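Local coordinates for protein exoribonuclease II, mitochondrial (Candida glabrata, PDB 6F3H) that degrades RNA from the 3' end in mitochondria, as the magnesium-binding exoribonuclease component of the mitochondrial RNA degradosome, at residues 29-34 and 681-686; 298-303 and 339-344; 631-636 and 674-679. The protein carries 1 engineered substitution. One frame throughout, in Å; residues are numbered along the deposited sequence.

Contact 1 (29-34 and 681-686). With nucleotides of chain C.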
loop_
_atom_site.group_PDB
_atom_site.type_symbol
_atom_site.label_atom_id
_atom_site.label_comp_id
_atom_site.label_asym_id
_atom_site.label_seq_id
_atom_site.Cartn_x
_atom_site.Cartn_y
_atom_site.Cartn_z
ATOM N N LEU A 29 14.098 10.759 -6.834
ATOM C CA LEU A 29 12.728 10.777 -6.339
ATOM C C LEU A 29 12.694 10.383 -4.881
ATOM O O LEU A 29 12.026 11.019 -4.057
ATOM C CB LEU A 29 11.883 9.802 -7.146
ATOM C CG LEU A 29 11.734 10.177 -8.612
ATOM C CD1 LEU A 29 11.071 9.056 -9.407
ATOM C CD2 LEU A 29 10.953 11.492 -8.711
ATOM N N LEU A 30 13.403 9.312 -4.557
ATOM C CA LEU A 30 13.486 8.866 -3.182
ATOM C C LEU A 30 14.251 9.874 -2.329
ATOM O O LEU A 30 13.840 10.170 -1.204
ATOM C CB LEU A 30 14.133 7.474 -3.132
ATOM C CG LEU A 30 13.405 6.236 -3.704
ATOM C CD1 LEU A 30 13.230 6.267 -5.174
ATOM C CD2 LEU A 30 14.146 4.989 -3.389
ATOM N N ARG A 31 15.325 10.466 -2.861
ATOM C CA ARG A 31 16.126 11.361 -2.034
ATOM C C ARG A 31 15.463 12.702 -1.810
ATOM O O ARG A 31 15.824 13.407 -0.864
ATOM C CB ARG A 31 17.495 11.598 -2.660
ATOM C CG ARG A 31 18.374 10.388 -2.649
ATOM C CD ARG A 31 19.788 10.719 -3.050
ATOM N NE ARG A 31 20.486 9.524 -3.513
ATOM C CZ ARG A 31 20.997 8.594 -2.708
ATOM N NH1 ARG A 31 20.896 8.716 -1.385
ATOM N NH2 ARG A 31 21.619 7.540 -3.229
ATOM N N THR A 32 14.483 13.055 -2.617
ATOM C CA THR A 32 13.911 14.379 -2.546
ATOM C C THR A 32 12.423 14.273 -2.269
ATOM O O THR A 32 11.779 13.264 -2.561
ATOM C CB THR A 32 14.155 15.147 -3.845
ATOM N N SER A 33 11.900 15.317 -1.665
ATOM C CA SER A 33 10.476 15.514 -1.501
ATOM C C SER A 33 9.986 16.576 -2.476
ATOM O O SER A 33 10.762 17.191 -3.217
ATOM C CB SER A 33 10.166 15.924 -0.066
ATOM O OG SER A 33 8.868 16.489 -0.005
ATOM N N LEU A 34 8.671 16.752 -2.510
ATOM C CA LEU A 34 8.107 17.766 -3.380
ATOM C C LEU A 34 8.628 19.123 -2.967
ATOM O O LEU A 34 8.577 19.483 -1.788
ATOM C CB LEU A 34 6.580 17.758 -3.335
ATOM C CG LEU A 34 5.881 18.798 -4.223
ATOM C CD1 LEU A 34 5.939 18.381 -5.661
ATOM C CD2 LEU A 34 4.437 18.992 -3.819
ATOM N N PHE A 681 18.516 1.490 -0.532
ATOM C CA PHE A 681 19.686 1.917 0.207
ATOM C C PHE A 681 19.234 2.683 1.430
ATOM O O PHE A 681 18.136 3.250 1.443
ATOM C CB PHE A 681 20.611 2.771 -0.659
ATOM C CG PHE A 681 19.887 3.737 -1.511
ATOM C CD1 PHE A 681 19.396 4.911 -0.970
ATOM C CD2 PHE A 681 19.684 3.469 -2.864
ATOM C CE1 PHE A 681 18.714 5.815 -1.766
ATOM C CE2 PHE A 681 19.004 4.363 -3.669
ATOM C CZ PHE A 681 18.517 5.541 -3.120
ATOM N N PRO A 682 20.060 2.731 2.469
ATOM C CA PRO A 682 19.642 3.327 3.742
ATOM C C PRO A 682 19.287 4.795 3.616
ATOM O O PRO A 682 20.012 5.584 3.010
ATOM C CB PRO A 682 20.875 3.148 4.622
ATOM C CG PRO A 682 22.010 2.965 3.648
ATOM C CD PRO A 682 21.424 2.185 2.542
ATOM N N LEU A 683 18.165 5.153 4.215
ATOM C CA LEU A 683 17.729 6.525 4.367
ATOM C C LEU A 683 17.029 6.581 5.703
ATOM O O LEU A 683 16.425 5.585 6.121
ATOM C CB LEU A 683 16.767 6.961 3.257
ATOM C CG LEU A 683 17.471 7.189 1.938
ATOM C CD1 LEU A 683 16.467 7.368 0.847
ATOM C CD2 LEU A 683 18.366 8.398 2.068
ATOM N N PRO A 684 17.103 7.698 6.404
ATOM C CA PRO A 684 16.452 7.758 7.712
ATOM C C PRO A 684 14.949 7.535 7.590
ATOM O O PRO A 684 14.283 8.086 6.708
ATOM C CB PRO A 684 16.775 9.171 8.216
ATOM C CG PRO A 684 17.339 9.915 7.044
ATOM C CD PRO A 684 17.891 8.902 6.098
ATOM N N HIS A 685 14.419 6.723 8.504
ATOM C CA HIS A 685 12.984 6.668 8.745
ATOM C C HIS A 685 12.779 7.651 9.878
ATOM O O HIS A 685 12.931 7.321 11.052
ATOM C CB HIS A 685 12.509 5.262 9.081
ATOM C CG HIS A 685 11.018 5.128 9.101
ATOM N ND1 HIS A 685 10.206 6.012 9.780
ATOM C CD2 HIS A 685 10.188 4.244 8.500
ATOM C CE1 HIS A 685 8.944 5.671 9.616
ATOM N NE2 HIS A 685 8.904 4.602 8.841
ATOM N N LYS A 686 12.519 8.896 9.498
ATOM C CA LYS A 686 12.576 10.032 10.407
ATOM C C LYS A 686 11.451 10.063 11.427
ATOM O O LYS A 686 11.443 11.013 12.216
ATOM C CB LYS A 686 12.595 11.296 9.582
ATOM C CG LYS A 686 13.867 11.378 8.775
ATOM C CD LYS A 686 14.015 12.750 8.210
ATOM C CE LYS A 686 15.095 12.782 7.164
ATOM N NZ LYS A 686 15.094 14.098 6.471
ATOM P P A C 3 5.404 3.636 8.938
ATOM O OP1 A C 3 6.640 3.157 8.265
ATOM O OP2 A C 3 4.098 3.295 8.374
ATOM O "O5'" A C 3 5.376 3.157 10.458
ATOM C "C5'" A C 3 6.502 3.338 11.299
ATOM C "C4'" A C 3 6.287 2.737 12.667
ATOM O "O4'" A C 3 5.285 3.499 13.389
ATOM C "C3'" A C 3 5.771 1.303 12.696
ATOM O "O3'" A C 3 6.799 0.349 12.520
ATOM C "C2'" A C 3 5.070 1.228 14.043
ATOM O "O2'" A C 3 5.987 1.073 15.101
ATOM C "C1'" A C 3 4.470 2.628 14.134
ATOM N N9 A C 3 3.174 2.618 13.477
ATOM C C8 A C 3 2.887 2.867 12.168
ATOM N N7 A C 3 1.624 2.731 11.897
ATOM C C5 A C 3 1.094 2.353 13.106
ATOM C C6 A C 3 -0.199 2.058 13.477
ATOM N N6 A C 3 -1.216 2.106 12.621
ATOM N N1 A C 3 -0.386 1.710 14.771
ATOM C C2 A C 3 0.662 1.674 15.618
ATOM N N3 A C 3 1.939 1.934 15.380
ATOM C C4 A C 3 2.046 2.259 14.092
ATOM P P G C 2 1.636 6.446 6.282
ATOM O OP1 G C 2 2.547 5.756 5.310
ATOM O OP2 G C 2 0.276 5.982 6.684
ATOM O "O5'" G C 2 2.374 6.640 7.669
ATOM C "C5'" G C 2 3.563 7.400 7.742
ATOM C "C4'" G C 2 4.207 7.282 9.094
ATOM O "O4'" G C 2 3.426 7.978 10.087
ATOM C "C3'" G C 2 4.336 5.882 9.646
ATOM O "O3'" G C 2 5.436 5.212 9.078
ATOM C "C2'" G C 2 4.466 6.132 11.138
ATOM O "O2'" G C 2 5.779 6.529 11.482
ATOM C "C1'" G C 2 3.542 7.328 11.324
ATOM N N9 G C 2 2.207 6.886 11.659
ATOM C C8 G C 2 1.186 6.885 10.748
ATOM N N7 G C 2 0.094 6.441 11.274
ATOM C C5 G C 2 0.454 6.145 12.581
ATOM C C6 G C 2 -0.340 5.629 13.608
ATOM O O6 G C 2 -1.535 5.346 13.493
ATOM N N1 G C 2 0.383 5.464 14.808
ATOM C C2 G C 2 1.728 5.761 15.010
ATOM N N2 G C 2 2.219 5.524 16.262
ATOM N N3 G C 2 2.490 6.257 14.020
ATOM C C4 G C 2 1.775 6.411 12.862
#

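Contact 2 (298-303 and 339-344)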
loop_
_atom_site.group_PDB
_atom_site.type_symbol
_atom_site.label_atom_id
_atom_site.label_comp_id
_atom_site.label_asym_id
_atom_site.label_seq_id
_atom_site.Cartn_x
_atom_site.Cartn_y
_atom_site.Cartn_z
ATOM N N LEU A 298 -20.649 -6.802 -17.321
ATOM C CA LEU A 298 -20.329 -5.399 -17.483
ATOM C C LEU A 298 -20.590 -4.640 -16.197
ATOM O O LEU A 298 -19.714 -3.927 -15.704
ATOM C CB LEU A 298 -21.141 -4.835 -18.638
ATOM C CG LEU A 298 -21.434 -3.354 -18.535
ATOM C CD1 LEU A 298 -20.183 -2.556 -18.798
ATOM C CD2 LEU A 298 -22.444 -3.024 -19.565
ATOM N N LEU A 299 -21.766 -4.836 -15.598
ATOM C CA LEU A 299 -22.067 -4.173 -14.335
ATOM C C LEU A 299 -21.048 -4.544 -13.285
ATOM O O LEU A 299 -20.605 -3.709 -12.490
ATOM C CB LEU A 299 -23.434 -4.586 -13.835
ATOM C CG LEU A 299 -24.556 -4.233 -14.778
ATOM C CD1 LEU A 299 -25.799 -5.003 -14.344
ATOM C CD2 LEU A 299 -24.746 -2.736 -14.784
ATOM N N ASN A 300 -20.653 -5.799 -13.291
ATOM C CA ASN A 300 -19.666 -6.263 -12.346
ATOM C C ASN A 300 -18.348 -5.529 -12.536
ATOM O O ASN A 300 -17.808 -4.953 -11.586
ATOM C CB ASN A 300 -19.516 -7.761 -12.512
ATOM C CG ASN A 300 -18.575 -8.347 -11.534
ATOM O OD1 ASN A 300 -18.736 -8.200 -10.333
ATOM N ND2 ASN A 300 -17.573 -9.037 -12.039
ATOM N N ASP A 301 -17.828 -5.511 -13.762
ATOM C CA ASP A 301 -16.589 -4.793 -13.997
ATOM C C ASP A 301 -16.709 -3.315 -13.640
ATOM O O ASP A 301 -15.697 -2.670 -13.376
ATOM C CB ASP A 301 -16.147 -4.973 -15.454
ATOM C CG ASP A 301 -15.487 -6.326 -15.702
ATOM O OD1 ASP A 301 -14.985 -6.895 -14.722
ATOM O OD2 ASP A 301 -15.423 -6.818 -16.852
ATOM N N TYR A 302 -17.913 -2.760 -13.589
ATOM C CA TYR A 302 -18.009 -1.368 -13.167
ATOM C C TYR A 302 -17.951 -1.235 -11.647
ATOM O O TYR A 302 -17.142 -0.468 -11.125
ATOM C CB TYR A 302 -19.284 -0.734 -13.723
ATOM C CG TYR A 302 -19.284 0.779 -13.679
ATOM C CD1 TYR A 302 -18.769 1.535 -14.723
ATOM C CD2 TYR A 302 -19.784 1.453 -12.579
ATOM C CE1 TYR A 302 -18.758 2.928 -14.664
ATOM C CE2 TYR A 302 -19.780 2.837 -12.511
ATOM C CZ TYR A 302 -19.269 3.568 -13.549
ATOM O OH TYR A 302 -19.276 4.941 -13.452
ATOM N N ALA A 303 -18.777 -1.999 -10.922
ATOM C CA ALA A 303 -18.800 -1.926 -9.458
ATOM C C ALA A 303 -17.445 -2.243 -8.851
ATOM O O ALA A 303 -17.064 -1.664 -7.826
ATOM C CB ALA A 303 -19.843 -2.882 -8.898
ATOM N N LYS A 339 -26.223 -2.320 -6.742
ATOM C CA LYS A 339 -27.628 -2.576 -6.439
ATOM C C LYS A 339 -28.293 -3.347 -7.554
ATOM O O LYS A 339 -28.971 -4.349 -7.317
ATOM C CB LYS A 339 -28.385 -1.268 -6.237
ATOM C CG LYS A 339 -27.894 -0.415 -5.096
ATOM C CD LYS A 339 -28.944 0.620 -4.742
ATOM C CE LYS A 339 -30.335 -0.006 -4.791
ATOM N NZ LYS A 339 -31.354 0.772 -4.032
ATOM N N LEU A 340 -28.058 -2.932 -8.785
ATOM C CA LEU A 340 -28.714 -3.611 -9.882
ATOM C C LEU A 340 -28.180 -5.014 -10.031
ATOM O O LEU A 340 -28.937 -5.979 -10.096
ATOM C CB LEU A 340 -28.491 -2.848 -11.164
ATOM C CG LEU A 340 -29.193 -3.620 -12.258
ATOM C CD1 LEU A 340 -30.668 -3.616 -11.982
ATOM C CD2 LEU A 340 -28.924 -3.009 -13.590
ATOM N N LEU A 341 -26.868 -5.135 -10.090
ATOM C CA LEU A 341 -26.249 -6.432 -10.263
ATOM C C LEU A 341 -26.697 -7.380 -9.167
ATOM O O LEU A 341 -26.999 -8.548 -9.426
ATOM C CB LEU A 341 -24.746 -6.259 -10.252
ATOM C CG LEU A 341 -23.971 -7.515 -10.539
ATOM C CD1 LEU A 341 -24.598 -8.330 -11.631
ATOM C CD2 LEU A 341 -22.625 -7.087 -10.912
ATOM N N VAL A 342 -26.774 -6.881 -7.940
ATOM C CA VAL A 342 -27.321 -7.686 -6.860
ATOM C C VAL A 342 -28.735 -8.108 -7.205
ATOM O O VAL A 342 -29.137 -9.253 -6.996
ATOM C CB VAL A 342 -27.294 -6.890 -5.543
ATOM C CG1 VAL A 342 -28.382 -7.370 -4.598
ATOM C CG2 VAL A 342 -25.931 -6.959 -4.886
ATOM N N GLU A 343 -29.492 -7.201 -7.784
ATOM C CA GLU A 343 -30.896 -7.462 -8.010
ATOM C C GLU A 343 -31.112 -8.528 -9.069
ATOM O O GLU A 343 -32.148 -9.191 -9.078
ATOM C CB GLU A 343 -31.570 -6.165 -8.395
ATOM C CG GLU A 343 -33.022 -6.279 -8.501
ATOM C CD GLU A 343 -33.650 -4.938 -8.718
ATOM O OE1 GLU A 343 -33.190 -3.971 -8.070
ATOM O OE2 GLU A 343 -34.587 -4.844 -9.539
ATOM N N ILE A 344 -30.164 -8.700 -9.974
ATOM C CA ILE A 344 -30.331 -9.607 -11.095
ATOM C C ILE A 344 -29.423 -10.827 -10.982
ATOM O O ILE A 344 -29.180 -11.497 -11.982
ATOM C CB ILE A 344 -30.082 -8.870 -12.409
ATOM C CG1 ILE A 344 -28.674 -8.288 -12.349
ATOM C CG2 ILE A 344 -31.119 -7.789 -12.588
ATOM C CD1 ILE A 344 -28.102 -7.961 -13.678
#

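Contact 3 (631-636 and 674-679). With nucleotides of chain C.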
loop_
_atom_site.group_PDB
_atom_site.type_symbol
_atom_site.label_atom_id
_atom_site.label_comp_id
_atom_site.label_asym_id
_atom_site.label_seq_id
_atom_site.Cartn_x
_atom_site.Cartn_y
_atom_site.Cartn_z
ATOM N N VAL A 631 16.590 -4.130 1.661
ATOM C CA VAL A 631 15.411 -3.318 1.405
ATOM C C VAL A 631 15.079 -2.550 2.670
ATOM O O VAL A 631 14.580 -3.124 3.638
ATOM C CB VAL A 631 14.223 -4.183 0.999
ATOM C CG1 VAL A 631 13.074 -3.293 0.610
ATOM C CG2 VAL A 631 14.632 -5.134 -0.098
ATOM N N TYR A 632 15.273 -1.249 2.639
ATOM C CA TYR A 632 15.017 -0.431 3.808
ATOM C C TYR A 632 13.628 0.157 3.707
ATOM O O TYR A 632 12.992 0.106 2.660
ATOM C CB TYR A 632 16.062 0.683 3.940
ATOM C CG TYR A 632 17.482 0.168 3.941
ATOM C CD1 TYR A 632 18.054 -0.356 2.788
ATOM C CD2 TYR A 632 18.245 0.177 5.107
ATOM C CE1 TYR A 632 19.349 -0.849 2.787
ATOM C CE2 TYR A 632 19.550 -0.322 5.121
ATOM C CZ TYR A 632 20.102 -0.832 3.952
ATOM O OH TYR A 632 21.402 -1.332 3.911
ATOM N N ARG A 633 13.157 0.719 4.812
ATOM C CA ARG A 633 11.902 1.441 4.841
ATOM C C ARG A 633 12.231 2.823 5.372
ATOM O O ARG A 633 12.773 2.949 6.473
ATOM C CB ARG A 633 10.875 0.748 5.732
ATOM C CG ARG A 633 9.758 1.695 6.146
ATOM C CD ARG A 633 8.654 1.021 6.922
ATOM N NE ARG A 633 8.454 -0.348 6.488
ATOM C CZ ARG A 633 7.715 -1.223 7.154
ATOM N NH1 ARG A 633 7.125 -0.848 8.290
ATOM N NH2 ARG A 633 7.588 -2.469 6.693
ATOM N N CYS A 634 11.886 3.856 4.606
ATOM C CA CYS A 634 12.372 5.206 4.838
ATOM C C CYS A 634 11.199 6.147 4.956
ATOM O O CYS A 634 10.070 5.806 4.613
ATOM C CB CYS A 634 13.310 5.683 3.724
ATOM S SG CYS A 634 14.365 4.380 3.096
ATOM N N TYR A 635 11.482 7.340 5.461
ATOM C CA TYR A 635 10.461 8.368 5.573
ATOM C C TYR A 635 11.190 9.697 5.529
ATOM O O TYR A 635 12.050 9.948 6.380
ATOM C CB TYR A 635 9.641 8.219 6.859
ATOM C CG TYR A 635 8.591 9.292 7.042
ATOM C CD1 TYR A 635 8.955 10.581 7.379
ATOM C CD2 TYR A 635 7.242 9.029 6.874
ATOM C CE1 TYR A 635 8.024 11.585 7.528
ATOM C CE2 TYR A 635 6.294 10.046 7.020
ATOM C CZ TYR A 635 6.705 11.324 7.350
ATOM O OH TYR A 635 5.830 12.376 7.515
ATOM N N ASN A 636 10.819 10.551 4.567
ATOM C CA ASN A 636 11.503 11.819 4.351
ATOM C C ASN A 636 10.823 12.967 5.043
ATOM O O ASN A 636 11.496 13.868 5.541
ATOM C CB ASN A 636 11.562 12.190 2.873
ATOM C CG ASN A 636 12.507 11.345 2.091
ATOM O OD1 ASN A 636 13.270 10.567 2.650
ATOM N ND2 ASN A 636 12.461 11.489 0.768
ATOM N N SER A 674 4.129 13.086 5.363
ATOM C CA SER A 674 4.439 12.234 4.226
ATOM C C SER A 674 3.968 10.799 4.511
ATOM O O SER A 674 3.207 10.550 5.457
ATOM C CB SER A 674 5.953 12.324 3.973
ATOM O OG SER A 674 6.409 11.429 2.973
ATOM N N SER A 675 4.459 9.840 3.727
ATOM C CA SER A 675 4.251 8.431 3.995
ATOM C C SER A 675 5.589 7.733 3.840
ATOM O O SER A 675 6.552 8.293 3.303
ATOM C CB SER A 675 3.193 7.806 3.073
ATOM O OG SER A 675 3.759 7.249 1.895
ATOM N N SER A 676 5.647 6.509 4.338
ATOM C CA SER A 676 6.885 5.759 4.334
ATOM C C SER A 676 6.978 4.955 3.047
ATOM O O SER A 676 5.973 4.623 2.415
ATOM C CB SER A 676 6.980 4.872 5.584
ATOM O OG SER A 676 6.569 3.534 5.350
ATOM N N PHE A 677 8.207 4.691 2.636
ATOM C CA PHE A 677 8.452 4.030 1.372
ATOM C C PHE A 677 9.658 3.127 1.502
ATOM O O PHE A 677 10.557 3.391 2.296
ATOM C CB PHE A 677 8.670 5.047 0.227
ATOM C CG PHE A 677 9.830 6.001 0.446
ATOM C CD1 PHE A 677 9.664 7.167 1.193
ATOM C CD2 PHE A 677 11.086 5.732 -0.091
ATOM C CE1 PHE A 677 10.732 8.044 1.392
ATOM C CE2 PHE A 677 12.157 6.608 0.107
ATOM C CZ PHE A 677 11.983 7.758 0.852
ATOM N N TYR A 678 9.665 2.068 0.703
ATOM C CA TYR A 678 10.792 1.155 0.613
ATOM C C TYR A 678 11.875 1.719 -0.297
ATOM O O TYR A 678 11.607 2.472 -1.235
ATOM C CB TYR A 678 10.331 -0.223 0.130
ATOM C CG TYR A 678 9.440 -0.934 1.151
ATOM C CD1 TYR A 678 9.967 -1.389 2.353
ATOM C CD2 TYR A 678 8.079 -1.126 0.931
ATOM C CE1 TYR A 678 9.173 -2.023 3.311
ATOM C CE2 TYR A 678 7.275 -1.772 1.888
ATOM C CZ TYR A 678 7.838 -2.220 3.076
ATOM O OH TYR A 678 7.102 -2.863 4.054
ATOM N N SER A 679 13.113 1.373 0.019
ATOM C CA SER A 679 14.288 1.920 -0.627
ATOM C C SER A 679 15.353 0.849 -0.711
ATOM O O SER A 679 15.520 0.070 0.231
ATOM C CB SER A 679 14.859 3.097 0.163
ATOM O OG SER A 679 16.186 3.348 -0.223
ATOM P P G C 2 1.636 6.446 6.282
ATOM O OP1 G C 2 2.547 5.756 5.310
ATOM O OP2 G C 2 0.276 5.982 6.684
ATOM O "O5'" G C 2 2.374 6.640 7.669
ATOM C "C5'" G C 2 3.563 7.400 7.742
ATOM C "C4'" G C 2 4.207 7.282 9.094
ATOM O "O4'" G C 2 3.426 7.978 10.087
ATOM C "C3'" G C 2 4.336 5.882 9.646
ATOM O "O3'" G C 2 5.436 5.212 9.078
ATOM C "C2'" G C 2 4.466 6.132 11.138
ATOM O "O2'" G C 2 5.779 6.529 11.482
ATOM C "C1'" G C 2 3.542 7.328 11.324
ATOM N N9 G C 2 2.207 6.886 11.659
ATOM C C8 G C 2 1.186 6.885 10.748
ATOM N N7 G C 2 0.094 6.441 11.274
ATOM C C5 G C 2 0.454 6.145 12.581
ATOM C C6 G C 2 -0.340 5.629 13.608
ATOM O O6 G C 2 -1.535 5.346 13.493
ATOM N N1 G C 2 0.383 5.464 14.808
ATOM C C2 G C 2 1.728 5.761 15.010
ATOM N N2 G C 2 2.219 5.524 16.262
ATOM N N3 G C 2 2.490 6.257 14.020
ATOM C C4 G C 2 1.775 6.411 12.862
ATOM P P A C 1 -1.456 10.069 2.217
ATOM O OP1 A C 1 -1.425 8.817 1.429
ATOM O OP2 A C 1 -0.190 10.802 2.507
ATOM O "O5'" A C 1 -2.146 9.615 3.573
ATOM C "C5'" A C 1 -1.486 8.702 4.430
ATOM C "C4'" A C 1 -0.512 9.420 5.331
ATOM O "O4'" A C 1 -1.231 10.379 6.152
ATOM C "C3'" A C 1 0.202 8.528 6.326
ATOM O "O3'" A C 1 1.356 7.928 5.810
ATOM C "C2'" A C 1 0.459 9.450 7.503
ATOM O "O2'" A C 1 1.556 10.308 7.224
ATOM C "C1'" A C 1 -0.816 10.277 7.493
ATOM N N9 A C 1 -1.915 9.605 8.206
ATOM C C8 A C 1 -2.167 8.257 8.330
ATOM N N7 A C 1 -3.252 7.985 8.998
ATOM C C5 A C 1 -3.752 9.237 9.319
ATOM C C6 A C 1 -4.891 9.632 10.028
ATOM N N6 A C 1 -5.750 8.755 10.556
ATOM N N1 A C 1 -5.111 10.959 10.174
ATOM C C2 A C 1 -4.242 11.826 9.643
ATOM N N3 A C 1 -3.134 11.579 8.953
ATOM C C4 A C 1 -2.950 10.249 8.830
ATOM P P A C 3 5.404 3.636 8.938
ATOM O OP1 A C 3 6.640 3.157 8.265
ATOM O OP2 A C 3 4.098 3.295 8.374
ATOM O "O5'" A C 3 5.376 3.157 10.458
ATOM C "C5'" A C 3 6.502 3.338 11.299
ATOM C "C4'" A C 3 6.287 2.737 12.667
ATOM O "O4'" A C 3 5.285 3.499 13.389
ATOM C "C3'" A C 3 5.771 1.303 12.696
ATOM O "O3'" A C 3 6.799 0.349 12.520
ATOM C "C2'" A C 3 5.070 1.228 14.043
ATOM O "O2'" A C 3 5.987 1.073 15.101
ATOM C "C1'" A C 3 4.470 2.628 14.134
ATOM N N9 A C 3 3.174 2.618 13.477
ATOM C C8 A C 3 2.887 2.867 12.168
ATOM N N7 A C 3 1.624 2.731 11.897
ATOM C C5 A C 3 1.094 2.353 13.106
ATOM C C6 A C 3 -0.199 2.058 13.477
ATOM N N6 A C 3 -1.216 2.106 12.621
ATOM N N1 A C 3 -0.386 1.710 14.771
ATOM C C2 A C 3 0.662 1.674 15.618
ATOM N N3 A C 3 1.939 1.934 15.380
ATOM C C4 A C 3 2.046 2.259 14.092
#

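Contact 1 (29-34 and 681-686)
Arg31 lays its guanidinium flat on the ring of Phe681. The two planes are 14° apart and their centres lie 4.4 Å from each other, a cation-pi stack. The overlap is offset toward the rim of the ring: Arg31 NH1 comes to 3.6 Å from Phe681 CE1, and NH2 sits over the CE1-CZ side. The arginine chain is extended from CG to NE, and a turn at chi4 brings the flat group round onto the ring. Phe681 has CG between its backbone N and carbonyl carbon (chi1 41°), which swings the ring toward helix 27-31. Leu683 is a looser neighbour of the same arginine, with CD2 at 4.3 Å from Arg31 NH1. Leu30 adds apolar packing through CD2, which lies 4.4 Å from Phe681 CZ. No hydrogen bond joins the two segments.

The far end of 681-686 serves the RNA. His685 NE2 donates to OP1 of A3 of chain C at 2.7 Å, with an N-H...O angle of 171°. The phosphate lies at the imidazole edge, near its plane.

Helix 27-31 ends at this contact, and the loop after strand 677-679 runs past it. Leu30 also packs on Phe677 and Ser679 of that strand. From the loop, Leu683 touches Cys634 of strand 632-634, and Pro682 rests on Tyr632.

Contact 2 (298-303 and 339-344)
Leu299 and Leu341 are the pair with the nearest CA atoms, 6.3 Å apart, between helices 293-303 and 334-343. Leu341 places CG anti to its backbone N (chi1 -175°), and this carries CD2 across to the other helix. There Leu341 CD2 meets the backbone at the Leu299-Asn300 junction and reaches Leu299 CB at 3.9 Å. Leu341 CD2 also lies 3.6 Å from Asn300 CB, so Asn300 takes part through its aliphatic carbon and backbone.

Leu299 answers with its CD1 methyl. Leu299 CD1 touches two side chains of 339-344: Leu340 CD2 at 3.8 Å and Ile344 CD1, also at 3.8 Å. Leu299 and Ile344 cross at about a right angle. Ile344 is the first residue after helix 334-343, and its CG1 branch sits between backbone N and carbonyl carbon (chi1 58°), with CD1 at the end of that branch.

The axes of 298-303 and 339-343 approach to 9.6 Å and run at 140° to each other, a splayed antiparallel pair packed away from the RNA. Further out, Phe321 of helix 311-322 packs on Leu340, and Ile288 of helix 285-291 packs on Ile344. Two polar links lie beyond the leucines: Arg334 NE bonds to Ala303 O, and Arg296 NH1 to Ile344 O just past the end of helix 334-343.

The contact is made by methyl and methylene groups and by the backbone that Leu341 CD2 packs against, without a hydrogen bond or salt bridge between the segments. Its hold therefore rests on buried apolar surface and on the fit of branched side chains.

Contact 3 (631-636 and 674-679)
Tyr632 and Ser679 exchange two backbone hydrogen bonds, as do Cys634 and Phe677. The Cys634 N to Phe677 O bond is 2.7 Å long with an N-H...O angle of 166°. Between these pairs, Arg633 and Tyr678 form the non-hydrogen-bonded pair. Their side chains run side by side, and Arg633 NH2 makes a weak bond to Tyr678 OH, while NH1 forms a salt bridge with an RNA phosphate. Beyond the ladder, Tyr635 has CG anti to the backbone N (chi1 178°), and its OH accepts from Ser674 N at 2.8 Å.

The RNA of chain C lies along the 674-676 end. Ser676 OG bonds to OP1 of A3 at 2.9 Å, and Ser676 N weakly to OP1 of G2.

On the face carrying Cys634 and Phe677, Cys634 CB sits over the phenyl ring, 4.1 Å from its centroid, a CH-pi contact. The Asn636 amide meets the ring edge with planes 82° apart, and its ND2 bonds to Leu30 O. On the Arg633 face, Val631 CG1 packs on Tyr678 CD1 at 4.0 Å.

The arrangement is a two-stranded antiparallel ribbon within the RNB domain. Its serine-rich end grips the RNA backbone, consistent with a place along the substrate path of an RNase II-type exoribonuclease.

Contacts 1 and 3 form one continuous region, with centres about 7 Å apart. The bond from Asn636 ND2 to Leu30 O, 2.7 Å, joins them, and Tyr635 N lies 3.2 Å from Pro684 O. His685 also packs against Arg633. Both contacts meet the same RNA, and His685 and Ser676 share OP1 of A3 of chain C. Along the chain, contacts 2 and 3 both fall inside the loop that contact 1 closes. Contact 2 stands apart, its centre about 43 Å from that of contact 1 and 39 Å from that of contact 3. Its nearest atom is about 21 Å from the RNA. None of the three includes the magnesium ligands Asp401 and Asp410.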